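Local coordinates for protein carboxypeptidase D (Drosophila melanogaster, PDB 3MN8) that removes C-terminal arginine and lysine residues from peptides and proteins, using a catalytic zinc ion, in the processing of hormones, neuropeptides and growth factors, at residues A98-G102 / D172-F177; G102-R108 / G147-S151; N144-Y148 / G164-A168; Q152-S158 / C308-A314. One frame throughout, in Å; residues are numbered along the deposited sequence.

Contact 1 (A98-G102 / D172-F177); sequences ANMHG and DLNRDF. With ZN (zinc ion), chain F; GEM ((2-guanidinoethylmercapto)succinic acid), chain G.
The imidazole of His101 takes the carboxylate of Asp172 at its edge, the two planes almost perpendicular (88°), while Asn174 CB approaches the ring obliquely. The ring nitrogens divide the work: ND1 of His101 binds the zinc ion at 2.1 Å, and NE2 of His101 donates to Asp172 OD1 at 2.9 Å, on the syn side but tilted out of the carboxylate plane. The backbone N of Asn174 reaches the same oxygen from the anti side, closing an Asx turn; a second-shell aspartate thus fixes the rotation of a metal ligand. Over one face of the Arg175 guanidinium lies Asp172 OD2, a long, purely electrostatic contact. The edge of the Arg175 guanidinium meets a carboxylate of the bound guanidinoethylmercaptosuccinic acid, with Arg175 NH2 2.8 Å from O14 of that ligand. Asn174 ND2 grips O14 too, at 2.6 Å, and Asn174 OD1 accepts from Met289 N, so an amide serves both sides. Such an Asn-Arg pair holds the substrate's C-terminal carboxylate in M14 carboxypeptidases. Met100, with CG between its backbone N and carbonyl carbon (chi1 80°), bends at chi3 and lays SD 3.7 Å from Asn174 CG; its CE touches Leu173 CB and the Phe177 ring. Met100 also leans on Asn215 and His217 of strand 212-217, just beyond strand 93-97, while Leu173 and Phe177 pack on helix 196-205.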
loop_
_atom_site.group_PDB
_atom_site.type_symbol
_atom_site.label_atom_id
_atom_site.label_comp_id
_atom_site.label_asym_id
_atom_site.label_seq_id
_atom_site.Cartn_x
_atom_site.Cartn_y
_atom_site.Cartn_z
ATOM N N ALA A 98 4.940 0.396 -6.863
ATOM C CA ALA A 98 5.897 -0.580 -7.364
ATOM C C ALA A 98 7.186 0.077 -7.866
ATOM O O ALA A 98 7.293 1.298 -7.943
ATOM C CB ALA A 98 5.263 -1.400 -8.461
ATOM N N ASN A 99 8.165 -0.756 -8.192
ATOM C CA ASN A 99 9.365 -0.325 -8.897
ATOM C C ASN A 99 10.122 0.837 -8.266
ATOM O O ASN A 99 10.681 1.672 -8.990
ATOM C CB ASN A 99 9.035 0.021 -10.351
ATOM C CG ASN A 99 10.278 0.116 -11.221
ATOM O OD1 ASN A 99 10.522 1.128 -11.870
ATOM N ND2 ASN A 99 11.081 -0.938 -11.216
ATOM N N MET A 100 10.157 0.895 -6.934
ATOM C CA MET A 100 10.914 1.960 -6.282
ATOM C C MET A 100 12.392 1.706 -6.502
ATOM O O MET A 100 13.182 2.634 -6.683
ATOM C CB MET A 100 10.573 2.081 -4.798
ATOM C CG MET A 100 11.244 1.071 -3.892
ATOM S SD MET A 100 10.792 1.381 -2.175
ATOM C CE MET A 100 11.033 3.155 -2.089
ATOM N N HIS A 101 12.763 0.433 -6.494
ATOM C CA HIS A 101 14.060 0.039 -7.003
ATOM C C HIS A 101 13.842 -0.295 -8.472
ATOM O O HIS A 101 13.211 -1.315 -8.814
ATOM C CB HIS A 101 14.623 -1.145 -6.222
ATOM C CG HIS A 101 14.845 -0.846 -4.772
ATOM N ND1 HIS A 101 14.034 -1.340 -3.775
ATOM C CD2 HIS A 101 15.773 -0.076 -4.157
ATOM C CE1 HIS A 101 14.465 -0.904 -2.605
ATOM N NE2 HIS A 101 15.519 -0.135 -2.808
ATOM N N GLY A 102 14.335 0.605 -9.327
ATOM C CA GLY A 102 14.165 0.518 -10.767
ATOM C C GLY A 102 14.435 -0.837 -11.415
ATOM O O GLY A 102 13.833 -1.167 -12.437
ATOM N N ASP A 172 19.540 5.276 -2.782
ATOM C CA ASP A 172 18.526 4.248 -2.566
ATOM C C ASP A 172 17.273 4.858 -1.934
ATOM O O ASP A 172 17.253 5.181 -0.742
ATOM C CB ASP A 172 19.097 3.110 -1.701
ATOM C CG ASP A 172 18.140 1.922 -1.562
ATOM O OD1 ASP A 172 16.894 2.126 -1.612
ATOM O OD2 ASP A 172 18.649 0.783 -1.393
ATOM N N LEU A 173 16.230 5.017 -2.746
ATOM C CA LEU A 173 15.019 5.675 -2.293
ATOM C C LEU A 173 14.423 4.982 -1.065
ATOM O O LEU A 173 13.711 5.608 -0.280
ATOM C CB LEU A 173 14.008 5.767 -3.436
ATOM C CG LEU A 173 14.450 6.650 -4.608
ATOM C CD1 LEU A 173 13.462 6.562 -5.768
ATOM C CD2 LEU A 173 14.650 8.101 -4.155
ATOM N N ASN A 174 14.730 3.701 -0.882
ATOM C CA ASN A 174 14.218 2.990 0.276
ATOM C C ASN A 174 15.136 3.196 1.452
ATOM O O ASN A 174 15.083 2.441 2.424
ATOM C CB ASN A 174 14.048 1.501 0.003
ATOM C CG ASN A 174 12.933 0.876 0.829
ATOM O OD1 ASN A 174 12.055 1.572 1.357
ATOM N ND2 ASN A 174 12.953 -0.449 0.929
ATOM N N ARG A 175 16.002 4.201 1.352
ATOM C CA ARG A 175 16.723 4.707 2.525
ATOM C C ARG A 175 16.500 6.203 2.715
ATOM O O ARG A 175 17.047 6.806 3.631
ATOM C CB ARG A 175 18.221 4.443 2.435
ATOM C CG ARG A 175 18.561 3.009 2.180
ATOM C CD ARG A 175 17.888 2.056 3.161
ATOM N NE ARG A 175 18.470 0.738 3.002
ATOM C CZ ARG A 175 17.918 -0.315 2.410
ATOM N NH1 ARG A 175 18.620 -1.431 2.334
ATOM N NH2 ARG A 175 16.689 -0.283 1.923
ATOM N N ASP A 176 15.681 6.796 1.855
ATOM C CA ASP A 176 15.634 8.252 1.758
ATOM C C ASP A 176 14.450 8.911 2.471
ATOM O O ASP A 176 14.345 10.137 2.499
ATOM C CB ASP A 176 15.661 8.670 0.289
ATOM C CG ASP A 176 16.074 10.107 0.106
ATOM O OD1 ASP A 176 16.939 10.567 0.873
ATOM O OD2 ASP A 176 15.538 10.769 -0.807
ATOM N N PHE A 177 13.563 8.101 3.042
ATOM C CA PHE A 177 12.383 8.624 3.730
ATOM C C PHE A 177 12.747 8.957 5.169
ATOM O O PHE A 177 13.691 8.395 5.710
ATOM C CB PHE A 177 11.221 7.616 3.665
ATOM C CG PHE A 177 10.557 7.532 2.299
ATOM C CD1 PHE A 177 11.162 6.831 1.247
ATOM C CD2 PHE A 177 9.342 8.153 2.063
ATOM C CE1 PHE A 177 10.563 6.756 -0.005
ATOM C CE2 PHE A 177 8.741 8.085 0.813
ATOM C CZ PHE A 177 9.351 7.385 -0.221
HETATM ZN ZN ZN F . 13.667 -3.451 -3.651
HETATM C C8 GEM G . 14.739 -4.399 0.988
HETATM S S7 GEM G . 13.119 -3.830 1.424
HETATM C C6 GEM G . 12.409 -5.325 2.053
HETATM C C5 GEM G . 13.237 -5.983 3.154
HETATM N N3 GEM G . 13.157 -5.131 4.331
HETATM C C1 GEM G . 13.865 -5.244 5.449
HETATM N N4 GEM G . 13.684 -4.388 6.447
HETATM N N2 GEM G . 14.764 -6.215 5.573
HETATM C C9 GEM G . 15.566 -3.183 0.662
HETATM O O14 GEM G . 14.995 -2.070 0.644
HETATM O O15 GEM G . 16.785 -3.322 0.432
HETATM C C10 GEM G . 14.736 -5.419 -0.162
HETATM C C11 GEM G . 14.335 -4.905 -1.539
HETATM O O12 GEM G . 13.475 -5.564 -2.173
HETATM O O13 GEM G . 14.889 -3.879 -2.012
#

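Contact 2 (G102-R108 / G147-S151); sequences GDETVGR and GYALS. With ZN (zinc ion), chain F; GEM ((2-guanidinoethylmercapto)succinic acid), chain G.
Arg108 and Tyr148 form a cation-pi stack. The guanidinium lies flat on one ring face with the planes 12° apart, and Arg108 CZ sits 3.5 Å from the ring centroid. A bend at chi3 (-86°), after an otherwise extended start, turns the flat end of Arg108 onto the ring, and its long aliphatic part spans the distance from helix 106-121. Arginine suits this place because its planar cation can match an aromatic face. At the edge of the same ring the contacts are weaker: Gly102 O lies in the ring plane, and Thr105 CG2 comes within 4.1 Å of Tyr148 CE1.

Backbone packing is close between Gly102 and helix 145-149, where Gly102 CA is 3.6 Å from Tyr148 N. Glycine suits position 102 because its bare CA lets the backbone lie directly on the helix. Tyr148 CA also directs a C-H toward Gly102 O at 3.6 Å.

The segment 102-108 carries the second half of the family's zinc-binding His-x-x-Glu motif, begun by His101. Glu104 points away from 147-151, and its OE1 and OE2 each bind the zinc ion at 2.0 Å, a bidentate grip for which a carboxylate is well suited.

Ser151 OG donates to Gly147 O at 2.9 Å, within its own turn, and packs 3.4 Å from Asp103 CB without bonding across. The carboxylate of Asp103 turns elsewhere, its OD1 being hydrogen-bonded to Ser158 OG.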
loop_
_atom_site.group_PDB
_atom_site.type_symbol
_atom_site.label_atom_id
_atom_site.label_comp_id
_atom_site.label_asym_id
_atom_site.label_seq_id
_atom_site.Cartn_x
_atom_site.Cartn_y
_atom_site.Cartn_z
ATOM N N GLY A 102 14.335 0.605 -9.327
ATOM C CA GLY A 102 14.165 0.518 -10.767
ATOM C C GLY A 102 14.435 -0.837 -11.415
ATOM O O GLY A 102 13.833 -1.167 -12.437
ATOM N N ASP A 103 15.340 -1.623 -10.839
ATOM C CA ASP A 103 15.669 -2.934 -11.397
ATOM C C ASP A 103 14.768 -4.059 -10.871
ATOM O O ASP A 103 14.900 -5.205 -11.281
ATOM C CB ASP A 103 17.141 -3.261 -11.151
ATOM C CG ASP A 103 17.588 -2.939 -9.733
ATOM O OD1 ASP A 103 18.812 -2.849 -9.514
ATOM O OD2 ASP A 103 16.729 -2.778 -8.839
ATOM N N GLU A 104 13.867 -3.723 -9.952
ATOM C CA GLU A 104 12.877 -4.672 -9.451
ATOM C C GLU A 104 11.552 -4.368 -10.132
ATOM O O GLU A 104 10.803 -3.478 -9.702
ATOM C CB GLU A 104 12.743 -4.556 -7.938
ATOM C CG GLU A 104 14.046 -4.757 -7.177
ATOM C CD GLU A 104 13.904 -4.387 -5.725
ATOM O OE1 GLU A 104 12.754 -4.193 -5.291
ATOM O OE2 GLU A 104 14.926 -4.273 -5.022
ATOM N N THR A 105 11.262 -5.136 -11.177
ATOM C CA THR A 105 10.337 -4.721 -12.226
ATOM C C THR A 105 8.971 -5.424 -12.281
ATOM O O THR A 105 8.021 -4.867 -12.815
ATOM C CB THR A 105 11.033 -4.892 -13.595
ATOM O OG1 THR A 105 11.440 -6.261 -13.762
ATOM C CG2 THR A 105 12.275 -4.009 -13.669
ATOM N N VAL A 106 8.865 -6.645 -11.759
ATOM C CA VAL A 106 7.615 -7.406 -11.883
ATOM C C VAL A 106 6.402 -6.631 -11.319
ATOM O O VAL A 106 5.368 -6.496 -11.981
ATOM C CB VAL A 106 7.729 -8.813 -11.227
ATOM C CG1 VAL A 106 6.419 -9.602 -11.365
ATOM C CG2 VAL A 106 8.897 -9.591 -11.823
ATOM N N GLY A 107 6.537 -6.111 -10.100
ATOM C CA GLY A 107 5.477 -5.331 -9.479
ATOM C C GLY A 107 4.975 -4.251 -10.416
ATOM O O GLY A 107 3.764 -4.022 -10.546
ATOM N N ARG A 108 5.924 -3.583 -11.067
ATOM C CA ARG A 108 5.612 -2.584 -12.083
ATOM C C ARG A 108 4.535 -3.108 -13.013
ATOM O O ARG A 108 3.448 -2.537 -13.103
ATOM C CB ARG A 108 6.860 -2.209 -12.894
ATOM C CG ARG A 108 6.522 -1.591 -14.231
ATOM C CD ARG A 108 7.740 -1.312 -15.102
ATOM N NE ARG A 108 8.329 -0.018 -14.793
ATOM C CZ ARG A 108 8.309 1.072 -15.559
ATOM N NH1 ARG A 108 7.735 1.086 -16.756
ATOM N NH2 ARG A 108 8.899 2.169 -15.104
ATOM N N GLY A 147 15.437 5.253 -12.478
ATOM C CA GLY A 147 16.097 4.039 -12.036
ATOM C C GLY A 147 15.815 2.928 -13.013
ATOM O O GLY A 147 16.712 2.171 -13.398
ATOM N N TYR A 148 14.556 2.853 -13.426
ATOM C CA TYR A 148 14.107 1.840 -14.369
ATOM C C TYR A 148 14.828 1.979 -15.702
ATOM O O TYR A 148 15.506 1.056 -16.158
ATOM C CB TYR A 148 12.602 1.957 -14.572
ATOM C CG TYR A 148 12.047 1.062 -15.656
ATOM C CD1 TYR A 148 11.990 -0.318 -15.485
ATOM C CD2 TYR A 148 11.560 1.593 -16.843
ATOM C CE1 TYR A 148 11.475 -1.149 -16.470
ATOM C CE2 TYR A 148 11.035 0.770 -17.829
ATOM C CZ TYR A 148 11.001 -0.601 -17.631
ATOM O OH TYR A 148 10.490 -1.424 -18.603
ATOM N N ALA A 149 14.680 3.150 -16.314
ATOM C CA ALA A 149 15.363 3.473 -17.564
ATOM C C ALA A 149 16.827 3.035 -17.587
ATOM O O ALA A 149 17.356 2.705 -18.646
ATOM C CB ALA A 149 15.259 4.972 -17.855
ATOM N N LEU A 150 17.481 3.044 -16.433
ATOM C CA LEU A 150 18.896 2.683 -16.369
ATOM C C LEU A 150 19.119 1.185 -16.134
ATOM O O LEU A 150 20.255 0.705 -16.181
ATOM C CB LEU A 150 19.626 3.521 -15.316
ATOM C CG LEU A 150 19.763 5.006 -15.676
ATOM C CD1 LEU A 150 19.799 5.860 -14.441
ATOM C CD2 LEU A 150 20.993 5.260 -16.525
ATOM N N SER A 151 18.029 0.447 -15.914
ATOM C CA SER A 151 18.105 -0.995 -15.653
ATOM C C SER A 151 18.003 -1.865 -16.922
ATOM O O SER A 151 17.494 -1.415 -17.952
ATOM C CB SER A 151 17.041 -1.406 -14.629
ATOM O OG SER A 151 17.235 -0.730 -13.393
HETATM ZN ZN ZN F . 13.667 -3.451 -3.651
HETATM C C8 GEM G . 14.739 -4.399 0.988
HETATM S S7 GEM G . 13.119 -3.830 1.424
HETATM C C6 GEM G . 12.409 -5.325 2.053
HETATM C C5 GEM G . 13.237 -5.983 3.154
HETATM N N3 GEM G . 13.157 -5.131 4.331
HETATM C C1 GEM G . 13.865 -5.244 5.449
HETATM N N4 GEM G . 13.684 -4.388 6.447
HETATM N N2 GEM G . 14.764 -6.215 5.573
HETATM C C9 GEM G . 15.566 -3.183 0.662
HETATM O O14 GEM G . 14.995 -2.070 0.644
HETATM O O15 GEM G . 16.785 -3.322 0.432
HETATM C C10 GEM G . 14.736 -5.419 -0.162
HETATM C C11 GEM G . 14.335 -4.905 -1.539
HETATM O O12 GEM G . 13.475 -5.564 -2.173
HETATM O O13 GEM G . 14.889 -3.879 -2.012
#

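Contact 3 (N144-Y148 / G164-A168); sequences NPDGY and GRGNA. With GEM ((2-guanidinoethylmercapto)succinic acid), chain G.
Asn144 turns its amide to Gly166 and Asn167. Its CB packs against Asn99 O. With CG anti to the backbone N (chi1 -174°), the amide is carried on to the loop, CG standing 4.2 Å from Gly166 O. OD1 of Asn144 rests near Asn167 CA and accepts from Gly147 N at 2.6 Å, from well above the carbonyl plane: the N-cap bond of helix 145-149. ND2 of Asn144 donates a weak but nearly straight bond to Gly166 O (3.2 Å, 170°) and is also hydrogen-bonded to Met100 O. Asparagine suits the place because one end caps the helix and the other ties it to two loops. Beside it Gly147 and Gly164 bring their CA atoms to 4.2 Å. Gly147 suits this close approach because it has no side chain to come between its CA and the loop carbonyls, while Gly164 has a positive phi (98°). Asp146 CB touches Ala168 CB; the Asp146 carboxylate is engaged by Ser69, Arg73 and Glu71 N. From this anchored loop Arg165 extends to the ligand, its NH2 2.8 Å from O15 and its NH1 3.2 Å from the zinc-bound O13. One guanidinium thus spans both ligand carboxylates, consistent with an M14 arginine that would stabilise negative charge beside the metal.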
loop_
_atom_site.group_PDB
_atom_site.type_symbol
_atom_site.label_atom_id
_atom_site.label_comp_id
_atom_site.label_asym_id
_atom_site.label_seq_id
_atom_site.Cartn_x
_atom_site.Cartn_y
_atom_site.Cartn_z
ATOM N N ASN A 144 10.245 4.997 -9.580
ATOM C CA ASN A 144 11.610 5.276 -9.988
ATOM C C ASN A 144 11.832 5.035 -11.487
ATOM O O ASN A 144 12.473 4.053 -11.888
ATOM C CB ASN A 144 12.584 4.452 -9.162
ATOM C CG ASN A 144 14.024 4.810 -9.444
ATOM O OD1 ASN A 144 14.308 5.785 -10.150
ATOM N ND2 ASN A 144 14.946 4.027 -8.894
ATOM N N PRO A 145 11.300 5.948 -12.319
ATOM C CA PRO A 145 11.426 5.891 -13.782
ATOM C C PRO A 145 12.887 5.979 -14.222
ATOM O O PRO A 145 13.322 5.280 -15.140
ATOM C CB PRO A 145 10.678 7.149 -14.259
ATOM C CG PRO A 145 9.969 7.695 -13.063
ATOM C CD PRO A 145 10.668 7.197 -11.853
ATOM N N ASP A 146 13.628 6.864 -13.571
ATOM C CA ASP A 146 15.002 7.116 -13.932
ATOM C C ASP A 146 15.793 5.868 -13.600
ATOM O O ASP A 146 16.694 5.463 -14.344
ATOM C CB ASP A 146 15.543 8.341 -13.175
ATOM C CG ASP A 146 14.904 9.655 -13.639
ATOM O OD1 ASP A 146 13.893 9.618 -14.370
ATOM O OD2 ASP A 146 15.415 10.730 -13.274
ATOM N N GLY A 147 15.437 5.253 -12.478
ATOM C CA GLY A 147 16.097 4.039 -12.036
ATOM C C GLY A 147 15.815 2.928 -13.013
ATOM O O GLY A 147 16.712 2.171 -13.398
ATOM N N TYR A 148 14.556 2.853 -13.426
ATOM C CA TYR A 148 14.107 1.840 -14.369
ATOM C C TYR A 148 14.828 1.979 -15.702
ATOM O O TYR A 148 15.506 1.056 -16.158
ATOM C CB TYR A 148 12.602 1.957 -14.572
ATOM C CG TYR A 148 12.047 1.062 -15.656
ATOM C CD1 TYR A 148 11.990 -0.318 -15.485
ATOM C CD2 TYR A 148 11.560 1.593 -16.843
ATOM C CE1 TYR A 148 11.475 -1.149 -16.470
ATOM C CE2 TYR A 148 11.035 0.770 -17.829
ATOM C CZ TYR A 148 11.001 -0.601 -17.631
ATOM O OH TYR A 148 10.490 -1.424 -18.603
ATOM N N GLY A 164 20.628 1.581 -11.470
ATOM C CA GLY A 164 19.258 1.241 -11.816
ATOM C C GLY A 164 18.394 1.047 -10.580
ATOM O O GLY A 164 17.206 1.356 -10.585
ATOM N N ARG A 165 19.002 0.531 -9.516
ATOM C CA ARG A 165 18.298 0.322 -8.263
ATOM C C ARG A 165 17.945 1.676 -7.655
ATOM O O ARG A 165 16.780 1.953 -7.385
ATOM C CB ARG A 165 19.146 -0.526 -7.300
ATOM C CG ARG A 165 18.499 -0.764 -5.937
ATOM C CD ARG A 165 19.358 -1.654 -5.039
ATOM N NE ARG A 165 19.074 -1.442 -3.619
ATOM C CZ ARG A 165 18.265 -2.208 -2.892
ATOM N NH1 ARG A 165 17.657 -3.244 -3.448
ATOM N NH2 ARG A 165 18.068 -1.945 -1.604
ATOM N N GLY A 166 18.946 2.527 -7.460
ATOM C CA GLY A 166 18.721 3.850 -6.902
ATOM C C GLY A 166 18.274 4.762 -8.022
ATOM O O GLY A 166 18.166 4.316 -9.168
ATOM N N ASN A 167 18.003 6.028 -7.707
ATOM C CA ASN A 167 17.551 6.963 -8.737
ATOM C C ASN A 167 18.710 7.412 -9.611
ATOM O O ASN A 167 19.739 6.731 -9.697
ATOM C CB ASN A 167 16.754 8.150 -8.158
ATOM C CG ASN A 167 17.610 9.116 -7.349
ATOM O OD1 ASN A 167 18.830 8.963 -7.240
ATOM N ND2 ASN A 167 16.962 10.127 -6.777
ATOM N N ALA A 168 18.544 8.549 -10.273
ATOM C CA ALA A 168 19.561 9.011 -11.212
ATOM C C ALA A 168 20.799 9.527 -10.487
ATOM O O ALA A 168 21.875 9.597 -11.077
ATOM C CB ALA A 168 18.994 10.081 -12.143
HETATM C C8 GEM G . 14.739 -4.399 0.988
HETATM S S7 GEM G . 13.119 -3.830 1.424
HETATM C C6 GEM G . 12.409 -5.325 2.053
HETATM C C5 GEM G . 13.237 -5.983 3.154
HETATM N N3 GEM G . 13.157 -5.131 4.331
HETATM C C1 GEM G . 13.865 -5.244 5.449
HETATM N N4 GEM G . 13.684 -4.388 6.447
HETATM N N2 GEM G . 14.764 -6.215 5.573
HETATM C C9 GEM G . 15.566 -3.183 0.662
HETATM O O14 GEM G . 14.995 -2.070 0.644
HETATM O O15 GEM G . 16.785 -3.322 0.432
HETATM C C10 GEM G . 14.736 -5.419 -0.162
HETATM C C11 GEM G . 14.335 -4.905 -1.539
HETATM O O12 GEM G . 13.475 -5.564 -2.173
HETATM O O13 GEM G . 14.889 -3.879 -2.012
#

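Contact 4 (Q152-S158 / C308-A314); sequences QEGNCES and CCKYPAA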
loop_
_atom_site.group_PDB
_atom_site.type_symbol
_atom_site.label_atom_id
_atom_site.label_comp_id
_atom_site.label_asym_id
_atom_site.label_seq_id
_atom_site.Cartn_x
_atom_site.Cartn_y
_atom_site.Cartn_z
ATOM N N GLN A 152 18.489 -3.108 -16.844
ATOM C CA GLN A 152 18.520 -4.006 -17.999
ATOM C C GLN A 152 17.633 -5.236 -17.863
ATOM O O GLN A 152 17.919 -6.139 -17.073
ATOM C CB GLN A 152 19.953 -4.469 -18.262
ATOM C CG GLN A 152 20.075 -5.496 -19.386
ATOM C CD GLN A 152 21.490 -5.985 -19.574
ATOM O OE1 GLN A 152 21.728 -6.990 -20.244
ATOM N NE2 GLN A 152 22.442 -5.278 -18.979
ATOM N N GLU A 153 16.570 -5.279 -18.654
ATOM C CA GLU A 153 15.677 -6.432 -18.656
ATOM C C GLU A 153 16.477 -7.725 -18.757
ATOM O O GLU A 153 17.361 -7.853 -19.604
ATOM C CB GLU A 153 14.683 -6.345 -19.815
ATOM C CG GLU A 153 13.723 -7.514 -19.875
ATOM C CD GLU A 153 12.790 -7.441 -21.064
ATOM O OE1 GLU A 153 12.223 -8.497 -21.436
ATOM O OE2 GLU A 153 12.627 -6.329 -21.621
ATOM N N GLY A 154 16.165 -8.682 -17.889
ATOM C CA GLY A 154 16.851 -9.963 -17.885
ATOM C C GLY A 154 17.704 -10.143 -16.646
ATOM O O GLY A 154 17.947 -11.262 -16.209
ATOM N N ASN A 155 18.151 -9.035 -16.066
ATOM C CA ASN A 155 18.993 -9.088 -14.876
ATOM C C ASN A 155 18.279 -9.536 -13.591
ATOM O O ASN A 155 17.639 -8.730 -12.900
ATOM C CB ASN A 155 19.677 -7.738 -14.657
ATOM C CG ASN A 155 21.059 -7.688 -15.273
ATOM O OD1 ASN A 155 21.537 -6.633 -15.701
ATOM N ND2 ASN A 155 21.710 -8.842 -15.326
ATOM N N CYS A 156 18.394 -10.822 -13.271
ATOM C CA CYS A 156 17.864 -11.317 -12.012
ATOM C C CYS A 156 18.570 -10.607 -10.862
ATOM O O CYS A 156 17.949 -10.234 -9.861
ATOM C CB CYS A 156 18.032 -12.836 -11.913
ATOM S SG CYS A 156 16.888 -13.766 -12.961
ATOM N N GLU A 157 19.877 -10.416 -11.018
ATOM C CA GLU A 157 20.667 -9.651 -10.057
ATOM C C GLU A 157 20.900 -8.218 -10.534
ATOM O O GLU A 157 21.048 -7.964 -11.728
ATOM C CB GLU A 157 22.010 -10.336 -9.792
ATOM C CG GLU A 157 21.904 -11.625 -8.987
ATOM C CD GLU A 157 22.047 -12.872 -9.844
ATOM O OE1 GLU A 157 23.202 -13.282 -10.109
ATOM O OE2 GLU A 157 21.007 -13.441 -10.243
ATOM N N SER A 158 20.934 -7.285 -9.590
ATOM C CA SER A 158 21.131 -5.876 -9.907
ATOM C C SER A 158 22.482 -5.656 -10.578
ATOM O O SER A 158 23.298 -6.568 -10.650
ATOM C CB SER A 158 21.007 -5.024 -8.635
ATOM O OG SER A 158 21.082 -3.639 -8.930
ATOM N N CYS A 308 12.331 -13.966 -7.382
ATOM C CA CYS A 308 13.734 -14.177 -7.079
ATOM C C CYS A 308 14.572 -13.380 -8.056
ATOM O O CYS A 308 15.565 -12.756 -7.679
ATOM C CB CYS A 308 14.086 -15.661 -7.185
ATOM S SG CYS A 308 13.480 -16.637 -5.803
ATOM N N CYS A 309 14.167 -13.408 -9.321
ATOM C CA CYS A 309 14.810 -12.582 -10.337
ATOM C C CYS A 309 14.255 -11.148 -10.346
ATOM O O CYS A 309 13.066 -10.917 -10.614
ATOM C CB CYS A 309 14.654 -13.212 -11.707
ATOM S SG CYS A 309 15.497 -12.279 -12.990
ATOM N N LYS A 310 15.123 -10.187 -10.050
ATOM C CA LYS A 310 14.705 -8.793 -9.959
ATOM C C LYS A 310 14.033 -8.308 -11.245
ATOM O O LYS A 310 12.955 -7.713 -11.209
ATOM C CB LYS A 310 15.899 -7.901 -9.610
ATOM C CG LYS A 310 16.487 -8.176 -8.242
ATOM C CD LYS A 310 17.627 -7.212 -7.899
ATOM C CE LYS A 310 17.767 -7.061 -6.365
ATOM N NZ LYS A 310 18.768 -6.029 -5.926
ATOM N N TYR A 311 14.680 -8.570 -12.379
ATOM C CA TYR A 311 14.187 -8.125 -13.686
ATOM C C TYR A 311 14.055 -9.299 -14.652
ATOM O O TYR A 311 14.939 -9.514 -15.473
ATOM C CB TYR A 311 15.159 -7.109 -14.299
ATOM C CG TYR A 311 14.544 -6.161 -15.319
ATOM C CD1 TYR A 311 15.045 -4.871 -15.480
ATOM C CD2 TYR A 311 13.465 -6.542 -16.106
ATOM C CE1 TYR A 311 14.499 -3.987 -16.396
ATOM C CE2 TYR A 311 12.899 -5.658 -17.024
ATOM C CZ TYR A 311 13.428 -4.383 -17.164
ATOM O OH TYR A 311 12.891 -3.499 -18.073
ATOM N N PRO A 312 12.952 -10.063 -14.558
ATOM C CA PRO A 312 12.791 -11.231 -15.436
ATOM C C PRO A 312 12.364 -10.806 -16.836
ATOM O O PRO A 312 12.212 -9.607 -17.089
ATOM C CB PRO A 312 11.683 -12.050 -14.757
ATOM C CG PRO A 312 11.376 -11.328 -13.431
ATOM C CD PRO A 312 11.833 -9.915 -13.610
ATOM N N ALA A 313 12.186 -11.774 -17.731
ATOM C CA ALA A 313 11.773 -11.492 -19.107
ATOM C C ALA A 313 10.255 -11.464 -19.225
ATOM O O ALA A 313 9.550 -12.094 -18.434
ATOM C CB ALA A 313 12.367 -12.523 -20.081
ATOM N N ALA A 314 9.765 -10.743 -20.229
ATOM C CA ALA A 314 8.332 -10.569 -20.435
ATOM C C ALA A 314 7.513 -11.867 -20.350
ATOM O O ALA A 314 6.475 -11.907 -19.693
ATOM C CB ALA A 314 8.081 -9.869 -21.763
#
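Lys310 N gives its hydrogen to Cys156 O at 2.8 Å, on a lone pair in the carbonyl plane and fairly straight (159°). Two more backbone bonds follow: Tyr311 N to Asn155 O at 3.0 Å, and Gly154 N to Tyr311 O at 2.8 Å. A disulfide locks the pairing, Cys156 SG to Cys309 SG at 2.0 Å, with a left-handed chi3 of -99°. Next along the chain, Cys308 is bonded to Cys268, so 308-314 is pinned twice. Tyr311, its CG anti to the backbone N, lays its ring against Glu153 of the turn; a broad flat face suits packing on a backbone CA. Glu153 CA lies over one ring face, a CH-pi contact whose exact spacing is doubtful, while Glu153 CB lies near CE2 of the ring; Tyr40 meets the same tyrosine edge-to-face. Lys310 runs extended beside the other chain, its CG near Cys156 O, until its NZ comes 3.7 Å from Ser158 CB. Its aliphatic length does the packing here, whereas Ser158 OG turns to Asp103. Gln152 to Asn155 form a type II turn closed by Asn155 N and Gln152 O, with Gly154 supplying the positive phi (112°) that its third position favours. Gly154 and Asn155 both face Tyr311, which makes this a G1 beta bulge, the classic partner of a type II turn.

In the fold
All four contacts lie in the first carboxypeptidase-like domain, in its active 1B form, within the zinc carboxypeptidase part that precedes the transthyretin-like domain. Contacts 1, 2 and 3 crowd round the zinc site: the centres of contacts 2 and 3 lie about 7 Å apart, those of contacts 1 and 3 about 8 Å. Contacts 1 and 2 meet at Gly102, carrying His101 and Glu104 to the metal, where His217 completes the protein's ligands. Arg165 of contact 3 joins them through salt bridges to Asp172 and Glu104. Contact 4 is a surface clasp, its centre about 17 Å from that of contact 1. It touches contact 2, with Thr105 N 3.1 Å from Lys310 O, and its Lys310 side chain comes within about 6 Å of the zinc ion.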